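Local coordinates for signal transduction histidine-protein kinase/phosphatase MprB (PDB 6BLK) that probably transfers phosphate from ATP to a protein histidine and removes phosphate from phosphoproteins, here as its ATP-binding catalytic domain, at residues V9-V14 and T36-I41; I41-G46 and V126-G131; P77-L82 and V152-P157. All coordinates share one frame; numbering follows the deposited sequence.

Contact 1. Residues V9-V14 and T36-I41; sequences VDMTEV and TPWQVI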
loop_
_atom_site.group_PDB
_atom_site.type_symbol
_atom_site.label_atom_id
_atom_site.label_comp_id
_atom_site.label_asym_id
_atom_site.label_seq_id
_atom_site.Cartn_x
_atom_site.Cartn_y
_atom_site.Cartn_z
ATOM N N VAL A 9 -6.931 6.770 14.921
ATOM C CA VAL A 9 -5.991 5.731 14.479
ATOM C C VAL A 9 -4.620 6.367 14.237
ATOM O O VAL A 9 -4.484 7.260 13.391
ATOM C CB VAL A 9 -6.476 5.013 13.207
ATOM C CG1 VAL A 9 -5.469 4.001 12.771
ATOM C CG2 VAL A 9 -7.809 4.315 13.436
ATOM N N ASP A 10 -3.602 5.885 14.954
ATOM C CA ASP A 10 -2.213 6.329 14.774
ATOM C C ASP A 10 -1.587 5.572 13.601
ATOM O O ASP A 10 -1.348 4.375 13.684
ATOM C CB ASP A 10 -1.471 6.077 16.088
ATOM C CG ASP A 10 -0.030 6.465 16.060
ATOM O OD1 ASP A 10 0.545 6.645 14.980
ATOM O OD2 ASP A 10 0.547 6.553 17.168
ATOM N N MET A 11 -1.333 6.259 12.485
ATOM C CA MET A 11 -0.884 5.557 11.302
ATOM C C MET A 11 0.544 5.052 11.451
ATOM O O MET A 11 0.915 4.098 10.764
ATOM C CB MET A 11 -0.986 6.442 10.054
ATOM C CG MET A 11 -2.408 6.679 9.557
ATOM S SD MET A 11 -3.291 5.135 9.133
ATOM C CE MET A 11 -2.301 4.424 7.858
ATOM N N THR A 12 1.326 5.650 12.354
ATOM C CA THR A 12 2.662 5.127 12.612
ATOM C C THR A 12 2.571 3.731 13.201
ATOM O O THR A 12 3.332 2.839 12.819
ATOM C CB THR A 12 3.431 6.056 13.539
ATOM O OG1 THR A 12 3.495 7.369 12.973
ATOM C CG2 THR A 12 4.832 5.516 13.774
ATOM N N GLU A 13 1.629 3.511 14.114
ATOM C CA GLU A 13 1.503 2.182 14.693
ATOM C C GLU A 13 0.934 1.195 13.683
ATOM O O GLU A 13 1.380 0.045 13.624
ATOM C CB GLU A 13 0.648 2.237 15.957
ATOM C CG GLU A 13 1.181 3.136 17.072
ATOM C CD GLU A 13 1.821 2.352 18.200
ATOM O OE1 GLU A 13 2.255 1.202 17.960
ATOM O OE2 GLU A 13 1.877 2.885 19.333
ATOM N N VAL A 14 -0.043 1.623 12.874
ATOM C CA VAL A 14 -0.619 0.752 11.861
ATOM C C VAL A 14 0.460 0.263 10.910
ATOM O O VAL A 14 0.563 -0.934 10.616
ATOM C CB VAL A 14 -1.743 1.488 11.113
ATOM C CG1 VAL A 14 -2.163 0.724 9.886
ATOM C CG2 VAL A 14 -2.910 1.685 12.047
ATOM N N THR A 36 5.636 10.343 8.487
ATOM C CA THR A 36 5.311 11.467 9.345
ATOM C C THR A 36 4.110 11.106 10.224
ATOM O O THR A 36 3.201 10.405 9.786
ATOM C CB THR A 36 5.018 12.725 8.530
ATOM O OG1 THR A 36 5.270 13.894 9.335
ATOM C CG2 THR A 36 3.580 12.763 8.059
ATOM N N PRO A 37 4.106 11.547 11.488
ATOM C CA PRO A 37 2.964 11.251 12.375
ATOM C C PRO A 37 1.651 11.780 11.814
ATOM O O PRO A 37 1.492 12.991 11.574
ATOM C CB PRO A 37 3.329 11.956 13.686
ATOM C CG PRO A 37 4.853 11.996 13.657
ATOM C CD PRO A 37 5.208 12.199 12.222
ATOM N N TRP A 38 0.690 10.867 11.689
ATOM C CA TRP A 38 -0.603 11.142 11.054
ATOM C C TRP A 38 -1.710 10.343 11.729
ATOM O O TRP A 38 -1.636 9.125 11.833
ATOM C CB TRP A 38 -0.558 10.817 9.568
ATOM C CG TRP A 38 -1.665 11.389 8.780
ATOM C CD1 TRP A 38 -2.730 10.736 8.198
ATOM C CD2 TRP A 38 -1.805 12.765 8.457
ATOM N NE1 TRP A 38 -3.542 11.656 7.560
ATOM C CE2 TRP A 38 -2.999 12.906 7.713
ATOM C CE3 TRP A 38 -1.054 13.897 8.750
ATOM C CZ2 TRP A 38 -3.428 14.129 7.240
ATOM C CZ3 TRP A 38 -1.475 15.111 8.290
ATOM C CH2 TRP A 38 -2.665 15.221 7.531
ATOM N N GLN A 39 -2.787 11.019 12.095
ATOM C CA GLN A 39 -3.927 10.389 12.753
ATOM C C GLN A 39 -5.114 10.405 11.796
ATOM O O GLN A 39 -5.430 11.440 11.215
ATOM C CB GLN A 39 -4.307 11.112 14.051
ATOM C CG GLN A 39 -5.547 10.533 14.721
ATOM C CD GLN A 39 -6.102 11.415 15.815
ATOM O OE1 GLN A 39 -6.906 12.312 15.566
ATOM N NE2 GLN A 39 -5.666 11.172 17.031
ATOM N N VAL A 40 -5.714 9.240 11.598
ATOM C CA VAL A 40 -6.896 9.071 10.765
ATOM C C VAL A 40 -8.026 8.632 11.680
ATOM O O VAL A 40 -7.797 7.882 12.631
ATOM C CB VAL A 40 -6.649 8.026 9.657
ATOM C CG1 VAL A 40 -7.948 7.729 8.893
ATOM C CG2 VAL A 40 -5.525 8.497 8.694
ATOM N N ILE A 41 -9.242 9.114 11.420
ATOM C CA ILE A 41 -10.415 8.661 12.161
ATOM C C ILE A 41 -11.000 7.494 11.385
ATOM O O ILE A 41 -11.353 7.635 10.210
ATOM C CB ILE A 41 -11.452 9.785 12.346
ATOM C CG1 ILE A 41 -10.825 11.050 12.963
ATOM C CG2 ILE A 41 -12.626 9.272 13.204
ATOM C CD1 ILE A 41 -10.248 10.857 14.325
HETATM O O HOH W 1 1.790 8.307 10.825
#

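Contact 2. Residues I41-G46 and V126-G131; sequences IGDSSG and VLKHGG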
loop_
_atom_site.group_PDB
_atom_site.type_symbol
_atom_site.label_atom_id
_atom_site.label_comp_id
_atom_site.label_asym_id
_atom_site.label_seq_id
_atom_site.Cartn_x
_atom_site.Cartn_y
_atom_site.Cartn_z
ATOM N N ILE A 41 -9.242 9.114 11.420
ATOM C CA ILE A 41 -10.415 8.661 12.161
ATOM C C ILE A 41 -11.000 7.494 11.385
ATOM O O ILE A 41 -11.353 7.635 10.210
ATOM C CB ILE A 41 -11.452 9.785 12.346
ATOM C CG1 ILE A 41 -10.825 11.050 12.963
ATOM C CG2 ILE A 41 -12.626 9.272 13.204
ATOM C CD1 ILE A 41 -10.248 10.857 14.325
ATOM N N GLY A 42 -11.064 6.344 12.017
ATOM C CA GLY A 42 -11.647 5.183 11.389
ATOM C C GLY A 42 -11.367 3.894 12.124
ATOM O O GLY A 42 -11.409 3.820 13.362
ATOM N N ASP A 43 -11.007 2.874 11.340
ATOM C CA ASP A 43 -11.015 1.480 11.756
ATOM C C ASP A 43 -9.583 0.974 11.647
ATOM O O ASP A 43 -9.109 0.702 10.535
ATOM C CB ASP A 43 -11.957 0.702 10.864
ATOM C CG ASP A 43 -12.022 -0.763 11.199
ATOM O OD1 ASP A 43 -11.150 -1.260 11.944
ATOM O OD2 ASP A 43 -12.959 -1.419 10.692
ATOM N N SER A 44 -8.887 0.842 12.782
ATOM C CA SER A 44 -7.477 0.446 12.721
ATOM C C SER A 44 -7.300 -0.936 12.098
ATOM O O SER A 44 -6.306 -1.183 11.416
ATOM C CB SER A 44 -6.831 0.497 14.112
ATOM O OG SER A 44 -7.426 -0.417 15.012
ATOM N N SER A 45 -8.238 -1.855 12.324
ATOM C CA SER A 45 -8.095 -3.193 11.759
ATOM C C SER A 45 -8.217 -3.152 10.245
ATOM O O SER A 45 -7.440 -3.810 9.529
ATOM C CB SER A 45 -9.138 -4.134 12.354
ATOM O OG SER A 45 -10.445 -3.682 12.056
ATOM N N GLY A 46 -9.159 -2.352 9.741
ATOM C CA GLY A 46 -9.327 -2.229 8.305
ATOM C C GLY A 46 -8.128 -1.563 7.659
ATOM O O GLY A 46 -7.631 -2.022 6.633
ATOM N N VAL A 126 -9.952 2.085 1.795
ATOM C CA VAL A 126 -9.536 3.461 1.565
ATOM C C VAL A 126 -10.747 4.322 1.267
ATOM O O VAL A 126 -10.891 5.416 1.828
ATOM C CB VAL A 126 -8.479 3.527 0.452
ATOM C CG1 VAL A 126 -8.225 4.942 0.048
ATOM C CG2 VAL A 126 -7.237 2.889 0.936
ATOM N N LEU A 127 -11.668 3.841 0.429
ATOM C CA LEU A 127 -12.880 4.629 0.174
ATOM C C LEU A 127 -13.730 4.789 1.432
ATOM O O LEU A 127 -14.341 5.851 1.636
ATOM C CB LEU A 127 -13.697 4.010 -0.957
ATOM C CG LEU A 127 -13.039 4.045 -2.332
ATOM C CD1 LEU A 127 -13.947 3.366 -3.347
ATOM C CD2 LEU A 127 -12.731 5.426 -2.793
ATOM N N LYS A 128 -13.849 3.744 2.247
ATOM C CA LYS A 128 -14.659 3.864 3.453
ATOM C C LYS A 128 -14.098 4.912 4.412
ATOM O O LYS A 128 -14.864 5.495 5.187
ATOM C CB LYS A 128 -14.804 2.503 4.125
ATOM C CG LYS A 128 -13.838 2.195 5.243
ATOM C CD LYS A 128 -13.968 0.735 5.722
ATOM C CE LYS A 128 -12.853 0.376 6.708
ATOM N NZ LYS A 128 -12.899 -0.995 7.253
ATOM N N HIS A 129 -12.802 5.212 4.320
ATOM C CA HIS A 129 -12.140 6.248 5.107
ATOM C C HIS A 129 -12.032 7.600 4.396
ATOM O O HIS A 129 -11.289 8.475 4.859
ATOM C CB HIS A 129 -10.741 5.765 5.504
ATOM C CG HIS A 129 -10.748 4.721 6.565
ATOM N ND1 HIS A 129 -10.960 3.386 6.300
ATOM C CD2 HIS A 129 -10.572 4.814 7.903
ATOM C CE1 HIS A 129 -10.916 2.702 7.433
ATOM N NE2 HIS A 129 -10.708 3.552 8.422
ATOM N N GLY A 130 -12.727 7.785 3.291
ATOM C CA GLY A 130 -12.701 9.001 2.546
ATOM C C GLY A 130 -11.442 9.287 1.803
ATOM O O GLY A 130 -11.192 10.444 1.470
ATOM N N GLY A 131 -10.658 8.258 1.472
ATOM C CA GLY A 131 -9.413 8.447 0.780
ATOM C C GLY A 131 -9.534 8.226 -0.716
ATOM O O GLY A 131 -10.625 8.116 -1.290
HETATM O O HOH W 2 -11.184 9.481 7.538
#

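Contact 3. Residues P77-L82 and V152-P157; sequences PGHAEL and VLPGRP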
loop_
_atom_site.group_PDB
_atom_site.type_symbol
_atom_site.label_atom_id
_atom_site.label_comp_id
_atom_site.label_asym_id
_atom_site.label_seq_id
_atom_site.Cartn_x
_atom_site.Cartn_y
_atom_site.Cartn_z
ATOM N N PRO A 77 -3.440 20.695 4.567
ATOM C CA PRO A 77 -3.804 20.741 5.990
ATOM C C PRO A 77 -4.632 19.559 6.465
ATOM O O PRO A 77 -4.605 19.247 7.667
ATOM C CB PRO A 77 -4.578 22.066 6.102
ATOM C CG PRO A 77 -4.023 22.885 4.991
ATOM C CD PRO A 77 -3.798 21.937 3.871
ATOM N N GLY A 78 -5.351 18.867 5.576
ATOM C CA GLY A 78 -6.165 17.760 6.030
ATOM C C GLY A 78 -5.889 16.411 5.385
ATOM O O GLY A 78 -6.660 15.473 5.603
ATOM N N HIS A 79 -4.787 16.269 4.659
ATOM C CA HIS A 79 -4.526 14.996 3.997
ATOM C C HIS A 79 -3.052 14.635 3.997
ATOM O O HIS A 79 -2.183 15.494 3.899
ATOM C CB HIS A 79 -5.012 15.008 2.551
ATOM C CG HIS A 79 -6.476 15.233 2.397
ATOM N ND1 HIS A 79 -7.045 16.488 2.458
ATOM C CD2 HIS A 79 -7.493 14.363 2.195
ATOM C CE1 HIS A 79 -8.353 16.377 2.308
ATOM N NE2 HIS A 79 -8.652 15.102 2.147
ATOM N N ALA A 80 -2.790 13.326 3.985
ATOM C CA ALA A 80 -1.457 12.796 3.829
ATOM C C ALA A 80 -1.513 11.689 2.793
ATOM O O ALA A 80 -2.577 11.166 2.467
ATOM C CB ALA A 80 -0.884 12.239 5.134
ATOM N N GLU A 81 -0.360 11.400 2.238
ATOM C CA GLU A 81 -0.244 10.417 1.182
ATOM C C GLU A 81 0.734 9.348 1.625
ATOM O O GLU A 81 1.873 9.663 1.978
ATOM C CB GLU A 81 0.225 11.084 -0.114
ATOM C CG GLU A 81 0.214 10.175 -1.299
ATOM C CD GLU A 81 0.957 10.763 -2.502
ATOM O OE1 GLU A 81 1.850 11.612 -2.299
ATOM O OE2 GLU A 81 0.666 10.360 -3.650
ATOM N N LEU A 82 0.299 8.094 1.539
ATOM C CA LEU A 82 1.134 6.929 1.787
ATOM C C LEU A 82 1.526 6.377 0.429
ATOM O O LEU A 82 0.662 6.093 -0.403
ATOM C CB LEU A 82 0.391 5.883 2.625
ATOM C CG LEU A 82 0.963 4.467 2.766
ATOM C CD1 LEU A 82 2.262 4.428 3.542
ATOM C CD2 LEU A 82 -0.068 3.577 3.467
ATOM N N VAL A 152 -4.119 8.325 -0.499
ATOM C CA VAL A 152 -4.356 9.587 0.173
ATOM C C VAL A 152 -5.390 9.340 1.270
ATOM O O VAL A 152 -6.451 8.769 1.008
ATOM C CB VAL A 152 -4.807 10.652 -0.832
ATOM C CG1 VAL A 152 -5.166 11.948 -0.102
ATOM C CG2 VAL A 152 -3.711 10.897 -1.825
ATOM N N LEU A 153 -5.086 9.787 2.503
ATOM C CA LEU A 153 -5.939 9.580 3.680
ATOM C C LEU A 153 -6.220 10.930 4.329
ATOM O O LEU A 153 -5.281 11.674 4.651
ATOM C CB LEU A 153 -5.313 8.661 4.724
ATOM C CG LEU A 153 -5.203 7.195 4.281
ATOM C CD1 LEU A 153 -4.429 6.451 5.351
ATOM C CD2 LEU A 153 -6.591 6.591 4.036
ATOM N N PRO A 154 -7.472 11.275 4.572
ATOM C CA PRO A 154 -7.741 12.455 5.389
ATOM C C PRO A 154 -7.324 12.211 6.828
ATOM O O PRO A 154 -7.333 11.086 7.338
ATOM C CB PRO A 154 -9.256 12.645 5.264
ATOM C CG PRO A 154 -9.773 11.319 4.953
ATOM C CD PRO A 154 -8.701 10.584 4.171
ATOM N N GLY A 155 -6.924 13.284 7.487
ATOM C CA GLY A 155 -6.603 13.161 8.900
ATOM C C GLY A 155 -5.946 14.419 9.416
ATOM O O GLY A 155 -6.121 15.501 8.854
ATOM N N ARG A 156 -5.123 14.245 10.446
ATOM C CA ARG A 156 -4.463 15.390 11.054
ATOM C C ARG A 156 -3.047 15.039 11.479
ATOM O O ARG A 156 -2.757 13.890 11.836
ATOM C CB ARG A 156 -5.270 15.912 12.250
ATOM C CG ARG A 156 -5.410 14.980 13.394
ATOM C CD ARG A 156 -6.550 15.426 14.321
ATOM N NE ARG A 156 -6.192 16.595 15.117
ATOM C CZ ARG A 156 -6.877 17.013 16.177
ATOM N NH1 ARG A 156 -7.970 16.361 16.565
ATOM N NH2 ARG A 156 -6.471 18.083 16.848
ATOM N N PRO A 157 -2.145 16.013 11.448
ATOM C CA PRO A 157 -0.803 15.772 11.971
ATOM C C PRO A 157 -0.855 15.556 13.474
ATOM O O PRO A 157 -1.663 16.164 14.194
ATOM C CB PRO A 157 -0.042 17.048 11.585
ATOM C CG PRO A 157 -1.043 18.049 11.431
ATOM C CD PRO A 157 -2.246 17.351 10.871
#

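Contact 1. Residues V9-V14 and T36-I41
With CG of Met-11 turned beside its own backbone N (chi1 -73°) and the chain bent again at chi2 and chi3, the side chain crosses Val-40 at a slant, whose CG2 also lies next to its backbone N. Met-11 CG packs 3.7 Å from Val-40 CG2, and the same CG sits at the edge of the Trp-38 ring, near its plane, 4.3 Å from CD1. The backbones run antiparallel. Val-9 N donates to Val-40 O at 2.7 Å, and Val-40 N returns a straighter bond to Val-9 O. Two residues on, where the strand gives way to helix, Met-11 N reaches Trp-38 O at 3.0 Å. Asp-10 is the N-cap: its OD1 takes weak bonds from Thr-12 N and Glu-13 N. Where the backbones part, a water joins Thr-12 OG1 (2.9 Å) to Thr-36 O (2.7 Å), donating to the latter. Strand 7-10 thus pairs with strand 30-40 and leads directly into helix 11-25; Leu-47 of helix 44-60 packs on Val-9 and Met-11, while Trp-38 lies against Leu-72 of strand 67-76 and Pro-157 of strand 156-157.

Contact 2. Residues I41-G46 and V126-G131
Gly-42 and His-129 bring the backbones nearest, their CA atoms 6.4 Å apart, where the chain leaving Ile-41 for helix 44-60 passes the end of helix 118-128. The His-129 imidazole bridges the two. Its CG stands beside the backbone N (chi1 -73°), which carries the ring over to the other segment, and NE2 accepts from Asp-43 N at 3.0 Å. That bond is nearly straight (163°), and the donor lies in the ring plane. The other ring nitrogen, ND1, bonds to Val-125 O, so both nitrogens are engaged and the rotation of the ring is fixed; with ND1 giving its proton to that carbonyl, NE2 is left as the acceptor. CD2 and NE2 rest against Gly-42 CA, 3.5 Å from NE2, with the backbone drawn right up to the imidazole.

Asp-43 works in two directions. OD1 faces its own helix, gripped by Ser-45 OG, which comes in on the syn side close to the carboxylate plane, and by Gly-46 N at 3.2 Å from above that plane; Ser-45 N adds a weak third bond. OD2 turns outward to Lys-128, whose extended chain carries NZ to 3.5 Å, a long, weak salt bridge near the protein surface. A water donates to both Ile-41 O and His-129 O, tying the two backbones together.

Two helix ends therefore meet. Asp-43 is the N-cap of helix 44-60, and helix 118-128 closes in a Schellman motif, with Gly-131 N bonded to Val-126 O and Gly-130, at positive phi, bonded through N to Leu-127 O. Here the imidazole of one helix end holds the N-cap backbone of another within the alpha/beta sandwich of the histidine kinase ATPase domain.

Contact 3. Residues P77-L82 and V152-P157
Val-152 meets Glu-81 in a non-hydrogen-bonded antiparallel pair, and the valine methyls reach Glu-81 and His-79, alternate residues on the same face of the partner strand: CG2 lies 4.0 Å from Glu-81 CG and CG1 is 4.1 Å from His-79 CB. With CG1 anti to the backbone N (chi1 175°), that methyl is turned toward His-79 and CG2 toward Glu-81. The Glu-81 carboxylate has its partner elsewhere, OE2 bonding to His-150 ND1.

Leu-153 then pairs with Ala-80 through two backbone bonds, Leu-153 N to Ala-80 O at 2.9 Å and Ala-80 N to Leu-153 O at 3.1 Å. Both side chains turn to the buried face of the sheet, where Ala-80 touches Trp-38 and Leu-153 touches Val-40 and Met-11.

Pro-154 comes back to the face of Val-152 and sits beside His-79. The imidazole slants across the proline, CD2 standing 3.9 Å from Pro-154 CB. Its ND1 is bound to Asp-76 OD1, which also accepts from Gly-78 N, so the carboxylate steadies the ring next to the proline.

At Gly-155 the last of the backbone bonds forms: its N reaches Gly-78 O at 2.9 Å. The same oxygen receives a CA-H...O contact from Pro-154 CA. Beyond the glycine Arg-156 turns away to strand 30-40, and only the ring of Pro-157 comes back, loosely, toward Pro-77 O.

This is an antiparallel strand pair of the mixed sheet in the alpha/beta sandwich fold shared with DNA gyrase B and HSP90. Strand 79-85 follows a tight turn from strand 67-76, and strand 147-154 ends before Gly-155, after which the short strand 156-157 pairs with strand 30-40.

Trp-38 is where contacts 1 and 3 meet. Its CZ2 lies 3.3 Å from both His-79 C and Gly-155 C, and Gln-39 N is 2.9 Å from Arg-156 O, probably a hydrogen bond, so the end of the chain pairs with strand 30-40; the centres are about 9 Å apart. Contact 2 follows contact 1 directly through the shared Ile-41. Val-9 CG2 packs 3.6 Å from Gly-42 O, and Val-40 CG1 reaches the His-129 ring. Contacts 2 and 3 close the set where His-129 O meets Pro-154 CG. All three lie away from the ATP site, although helix 44-60, which starts in contact 2, carries its magnesium- and ATP-binding Asn-57.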